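Local coordinates for TBC1 domain family member 22A (Homo sapiens, PDB 2QFZ), which probably acts as a GTPase-activating protein for Rab-family GTPases through its TBC domain, and forms homodimers and binds 14-3-3 proteins, at residues F135-R140 with W193-L198; P124-I129 with P156-F161. All coordinates share one frame; numbering follows the deposited sequence.

Contact 1 (F135-R140 with W193-L198); sequences FIWAIR and WCMSKL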
# COMPACT_ATOMS: atom_id res chain seq x y z
N PHE A 135 -14.51 1.26 9.23
CA PHE A 135 -15.23 1.67 10.45
C PHE A 135 -14.66 1.02 11.74
O PHE A 135 -14.45 1.70 12.78
CB PHE A 135 -16.74 1.38 10.29
CG PHE A 135 -17.59 1.85 11.45
CD1 PHE A 135 -18.08 3.13 11.49
CD2 PHE A 135 -17.89 1.00 12.49
CE1 PHE A 135 -18.85 3.58 12.57
CE2 PHE A 135 -18.66 1.44 13.58
CZ PHE A 135 -19.14 2.73 13.61
N ILE A 136 -14.39 -0.29 11.69
CA ILE A 136 -13.79 -0.98 12.86
C ILE A 136 -12.38 -0.47 13.18
O ILE A 136 -12.04 -0.19 14.34
CB ILE A 136 -13.82 -2.53 12.68
CG1 ILE A 136 -15.26 -3.05 12.87
CG2 ILE A 136 -12.89 -3.25 13.66
CD1 ILE A 136 -15.42 -4.53 12.49
N TRP A 137 -11.54 -0.33 12.15
CA TRP A 137 -10.20 0.25 12.35
C TRP A 137 -10.26 1.63 13.06
O TRP A 137 -9.50 1.90 14.00
CB TRP A 137 -9.43 0.35 11.01
CG TRP A 137 -8.04 0.67 11.28
CD1 TRP A 137 -7.02 -0.21 11.47
CD2 TRP A 137 -7.48 1.97 11.44
NE1 TRP A 137 -5.85 0.47 11.74
CE2 TRP A 137 -6.11 1.81 11.72
CE3 TRP A 137 -8.01 3.28 11.34
CZ2 TRP A 137 -5.26 2.89 11.93
CZ3 TRP A 137 -7.15 4.35 11.58
CH2 TRP A 137 -5.80 4.14 11.86
N ALA A 138 -11.18 2.48 12.60
CA ALA A 138 -11.34 3.86 13.08
C ALA A 138 -11.78 3.92 14.54
O ALA A 138 -11.20 4.65 15.31
CB ALA A 138 -12.33 4.60 12.21
N ILE A 139 -12.77 3.13 14.93
CA ILE A 139 -13.18 3.14 16.34
C ILE A 139 -12.10 2.52 17.26
O ILE A 139 -11.98 2.92 18.39
CB ILE A 139 -14.61 2.55 16.56
CG1 ILE A 139 -14.64 1.05 16.35
CG2 ILE A 139 -15.64 3.25 15.62
CD1 ILE A 139 -16.06 0.49 16.14
N ARG A 140 -11.30 1.58 16.75
CA ARG A 140 -10.20 1.01 17.52
C ARG A 140 -8.91 1.83 17.51
O ARG A 140 -7.95 1.49 18.22
CB ARG A 140 -9.95 -0.45 17.08
CG ARG A 140 -11.17 -1.32 17.37
CD ARG A 140 -10.93 -2.78 17.19
NE ARG A 140 -10.00 -3.28 18.18
CZ ARG A 140 -10.33 -3.64 19.42
NH1 ARG A 140 -11.58 -3.57 19.85
NH2 ARG A 140 -9.40 -4.08 20.24
N TRP A 193 -6.40 -7.44 9.45
CA TRP A 193 -5.19 -7.60 10.27
C TRP A 193 -3.93 -7.16 9.54
O TRP A 193 -3.05 -6.57 10.13
CB TRP A 193 -5.05 -9.03 10.80
CG TRP A 193 -6.08 -9.39 11.85
CD1 TRP A 193 -7.06 -10.32 11.74
CD2 TRP A 193 -6.24 -8.79 13.15
NE1 TRP A 193 -7.78 -10.38 12.88
CE2 TRP A 193 -7.32 -9.44 13.76
CE3 TRP A 193 -5.57 -7.78 13.86
CZ2 TRP A 193 -7.77 -9.11 15.07
CZ3 TRP A 193 -6.00 -7.45 15.17
CH2 TRP A 193 -7.09 -8.12 15.75
N CYS A 194 -3.85 -7.45 8.26
CA CYS A 194 -2.68 -7.10 7.45
C CYS A 194 -2.60 -5.60 7.18
O CYS A 194 -1.53 -5.02 7.34
CB CYS A 194 -2.65 -7.94 6.17
SG CYS A 194 -2.15 -9.67 6.52
N MET A 195 -3.73 -4.98 6.86
CA MET A 195 -3.84 -3.51 6.84
C MET A 195 -3.47 -2.88 8.17
O MET A 195 -2.70 -1.92 8.20
CB MET A 195 -5.24 -3.07 6.41
CG MET A 195 -5.35 -1.62 5.98
SD MET A 195 -7.04 -0.93 6.08
CE MET A 195 -7.37 -1.08 7.88
N SER A 196 -3.96 -3.42 9.29
CA SER A 196 -3.57 -2.93 10.61
C SER A 196 -2.07 -2.95 10.85
O SER A 196 -1.54 -2.02 11.43
CB SER A 196 -4.28 -3.70 11.75
OG SER A 196 -5.66 -3.42 11.72
N LYS A 197 -1.41 -3.99 10.40
CA LYS A 197 0.01 -4.15 10.53
C LYS A 197 0.79 -3.09 9.70
O LYS A 197 1.73 -2.44 10.20
CB LYS A 197 0.37 -5.59 10.10
CG LYS A 197 1.37 -6.27 10.95
CD LYS A 197 0.70 -7.05 12.07
CE LYS A 197 1.73 -7.62 13.06
NZ LYS A 197 1.10 -7.99 14.40
N LEU A 198 0.42 -2.94 8.44
CA LEU A 198 0.89 -1.82 7.62
C LEU A 198 0.73 -0.47 8.36
O LEU A 198 1.67 0.29 8.46
CB LEU A 198 0.11 -1.79 6.32
CG LEU A 198 0.55 -0.80 5.21
CD1 LEU A 198 -0.22 -1.07 3.89
CD2 LEU A 198 0.31 0.66 5.61
O HOH W 1 -3.16 -0.31 13.01
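The five-membered part of the W137 indole carries this contact, with M195 and S196 as its partners. At CD1 the ring meets S196 OG, 3.5 Å away at its edge and in its plane, so the hydroxyl faces the rim of the indole. The methyl of M195 approaches obliquely: M195 CE lies 3.7 Å from W137 CD1 and 3.9 Å from W137 CG, an apolar contact. The bend in the methionine chain (chi3 62°) turns this methyl back to the indole.

One water links the two segments where no direct hydrogen bond does. It accepts from W137 NE1 at 3.1 Å and donates to S196 O at 2.8 Å, and it too sits in the indole plane. Two helices of the all-helical TBC domain, 124-140 and 181-200, are thereby joined by one large side chain, with the CA atoms of W137 and S196 7.6 Å apart. With CG anti to the backbone N (chi1 -169°), W137 directs its ring from its own helix toward 181-200. A phenylalanine in its place would lack the indole N-H, so the water would probably lose its tie to helix 124-140 and S196 O would no longer be linked to that helix through it.

In the next shell, S196 OG is hydrogen-bonded to Y192 O one turn earlier, which fixes the hydroxyl that meets the ring. The W137 indole stacks with the ring of H141, whose ND1 is also bonded to W137 O; the W137 side chain also touches I150 and L199, while V154 of helix 150-162 packs on M195.

Contact 2 (P124-I129 with P156-F161); sequences PKVTEI and PFFVVF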
# COMPACT_ATOMS: atom_id res chain seq x y z
N PRO A 124 -21.68 -4.79 -4.80
CA PRO A 124 -22.29 -4.26 -3.55
C PRO A 124 -21.78 -4.92 -2.25
O PRO A 124 -21.88 -4.33 -1.15
CB PRO A 124 -23.79 -4.54 -3.73
CG PRO A 124 -23.96 -5.00 -5.19
CD PRO A 124 -22.64 -5.59 -5.57
N LYS A 125 -21.27 -6.14 -2.39
CA LYS A 125 -20.67 -6.84 -1.26
C LYS A 125 -19.27 -6.28 -0.94
O LYS A 125 -18.82 -6.37 0.20
CB LYS A 125 -20.60 -8.34 -1.55
CG LYS A 125 -21.90 -8.93 -2.13
N VAL A 126 -18.59 -5.71 -1.94
CA VAL A 126 -17.24 -5.16 -1.74
C VAL A 126 -17.36 -3.85 -0.94
O VAL A 126 -16.57 -3.61 -0.01
CB VAL A 126 -16.47 -4.91 -3.07
CG1 VAL A 126 -15.08 -4.36 -2.78
CG2 VAL A 126 -16.35 -6.22 -3.95
N THR A 127 -18.36 -3.05 -1.27
CA THR A 127 -18.56 -1.76 -0.62
C THR A 127 -18.85 -1.94 0.84
O THR A 127 -18.34 -1.20 1.67
CB THR A 127 -19.66 -0.90 -1.32
OG1 THR A 127 -19.23 -0.60 -2.65
CG2 THR A 127 -19.86 0.40 -0.61
N GLU A 128 -19.65 -2.93 1.18
CA GLU A 128 -19.96 -3.21 2.58
C GLU A 128 -18.76 -3.73 3.38
O GLU A 128 -18.61 -3.39 4.52
CB GLU A 128 -21.09 -4.28 2.69
N ILE A 129 -17.94 -4.60 2.78
CA ILE A 129 -16.78 -5.14 3.48
C ILE A 129 -15.83 -3.97 3.76
O ILE A 129 -15.34 -3.82 4.87
CB ILE A 129 -16.03 -6.18 2.64
CG1 ILE A 129 -16.85 -7.44 2.51
CG2 ILE A 129 -14.66 -6.49 3.27
CD1 ILE A 129 -16.32 -8.40 1.39
N PRO A 156 -5.20 -3.29 -1.93
CA PRO A 156 -4.26 -4.33 -2.31
C PRO A 156 -4.35 -5.63 -1.49
O PRO A 156 -4.27 -6.71 -2.04
CB PRO A 156 -2.92 -3.63 -2.12
CG PRO A 156 -3.27 -2.18 -2.20
CD PRO A 156 -4.51 -2.08 -1.49
N PHE A 157 -4.54 -5.54 -0.18
CA PHE A 157 -4.72 -6.75 0.62
C PHE A 157 -5.98 -7.55 0.14
O PHE A 157 -5.94 -8.75 -0.07
CB PHE A 157 -4.82 -6.36 2.09
CG PHE A 157 -3.56 -5.78 2.64
CD1 PHE A 157 -2.44 -6.57 2.79
CD2 PHE A 157 -3.49 -4.45 3.00
CE1 PHE A 157 -1.25 -6.05 3.32
CE2 PHE A 157 -2.29 -3.93 3.52
CZ PHE A 157 -1.19 -4.73 3.69
N PHE A 158 -7.06 -6.85 -0.12
CA PHE A 158 -8.31 -7.51 -0.40
C PHE A 158 -8.22 -8.20 -1.76
O PHE A 158 -8.62 -9.35 -1.90
CB PHE A 158 -9.49 -6.51 -0.35
CG PHE A 158 -10.81 -7.11 -0.78
CD1 PHE A 158 -11.62 -7.80 0.15
CD2 PHE A 158 -11.21 -7.05 -2.12
CE1 PHE A 158 -12.85 -8.38 -0.27
CE2 PHE A 158 -12.41 -7.64 -2.55
CZ PHE A 158 -13.24 -8.29 -1.62
N VAL A 159 -7.67 -7.50 -2.76
CA VAL A 159 -7.56 -8.04 -4.10
C VAL A 159 -6.59 -9.22 -4.12
O VAL A 159 -6.90 -10.26 -4.67
CB VAL A 159 -7.18 -6.94 -5.13
CG1 VAL A 159 -6.66 -7.56 -6.41
CG2 VAL A 159 -8.39 -6.03 -5.38
N VAL A 160 -5.44 -9.08 -3.47
CA VAL A 160 -4.49 -10.18 -3.39
C VAL A 160 -5.15 -11.41 -2.74
O VAL A 160 -5.10 -12.52 -3.32
CB VAL A 160 -3.16 -9.73 -2.67
CG1 VAL A 160 -2.29 -10.89 -2.20
CG2 VAL A 160 -2.35 -8.83 -3.61
N PHE A 161 -5.79 -11.21 -1.58
CA PHE A 161 -6.38 -12.31 -0.84
C PHE A 161 -7.63 -12.91 -1.52
O PHE A 161 -7.77 -14.12 -1.55
CB PHE A 161 -6.69 -11.95 0.62
CG PHE A 161 -5.51 -11.48 1.41
CD1 PHE A 161 -4.21 -11.85 1.08
CD2 PHE A 161 -5.70 -10.69 2.54
CE1 PHE A 161 -3.11 -11.40 1.85
CE2 PHE A 161 -4.60 -10.25 3.31
CZ PHE A 161 -3.30 -10.63 2.95
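V126 and I129 of helix 124-140 pack against the ring of F158 on helix 150-162, a buried helix-to-helix junction within the all-helical TBC domain. The backbones stay well apart, the CA atoms of V126 and F158 being 9.3 Å from each other, so the aromatic ring has to span the gap between them. The ring of F158 leaves its helix on the far side of the CA-CB bond from the backbone N (chi1 174°) and points to V126 and I129.

The interactions across the two segments are apolar; no hydrogen bond joins them. I129 makes the closer approach through the end of its chain, which crosses the phenylalanine at about a right angle. V126 presents CG1, 4.2 Å from F158 CE2, a looser touch. Both methyls come obliquely to the ring, at its outer end and on different sides of CZ, and together the two segments bury 129 Å².

Aromatic packing adds to this: F158 meets F130, the next residue along helix 124-140, edge to face, so the ring has neighbours at 126, 129 and 130 of that helix. Beyond the pair, V126 also touches V176 and I129 reaches E188 of helix 181-200.

The backbone of helix 150-162 is kinked at P156, whose N makes no bond to the preceding turn, while V160 N bonds to P156 O at 3.0 Å and F161 N to F157 O, as in a regular helix.

In side-chain geometry, the extended outer part of I129 (chi2 166°) sets CD1 3.8 Å from F158 CE1.

How the contacts relate
The centres of contacts 1 and 2 lie about 14 Å apart, and both use helix 124-140: its first turns in contact 2, its last in contact 1. Along the chain the order is 124-129, 135-140, 156-161, 193-198, so the two contacts interleave. Helices 150-162 and 181-200, consecutive in the chain, thus pack against different parts of the same helix. They also touch each other: F157 CE2 is 3.6 Å from L198 CD1, and F157 CD1 is 3.6 Å from C194 CB. Three helices therefore meet pairwise, consistent with one shared buried core within the TBC domain.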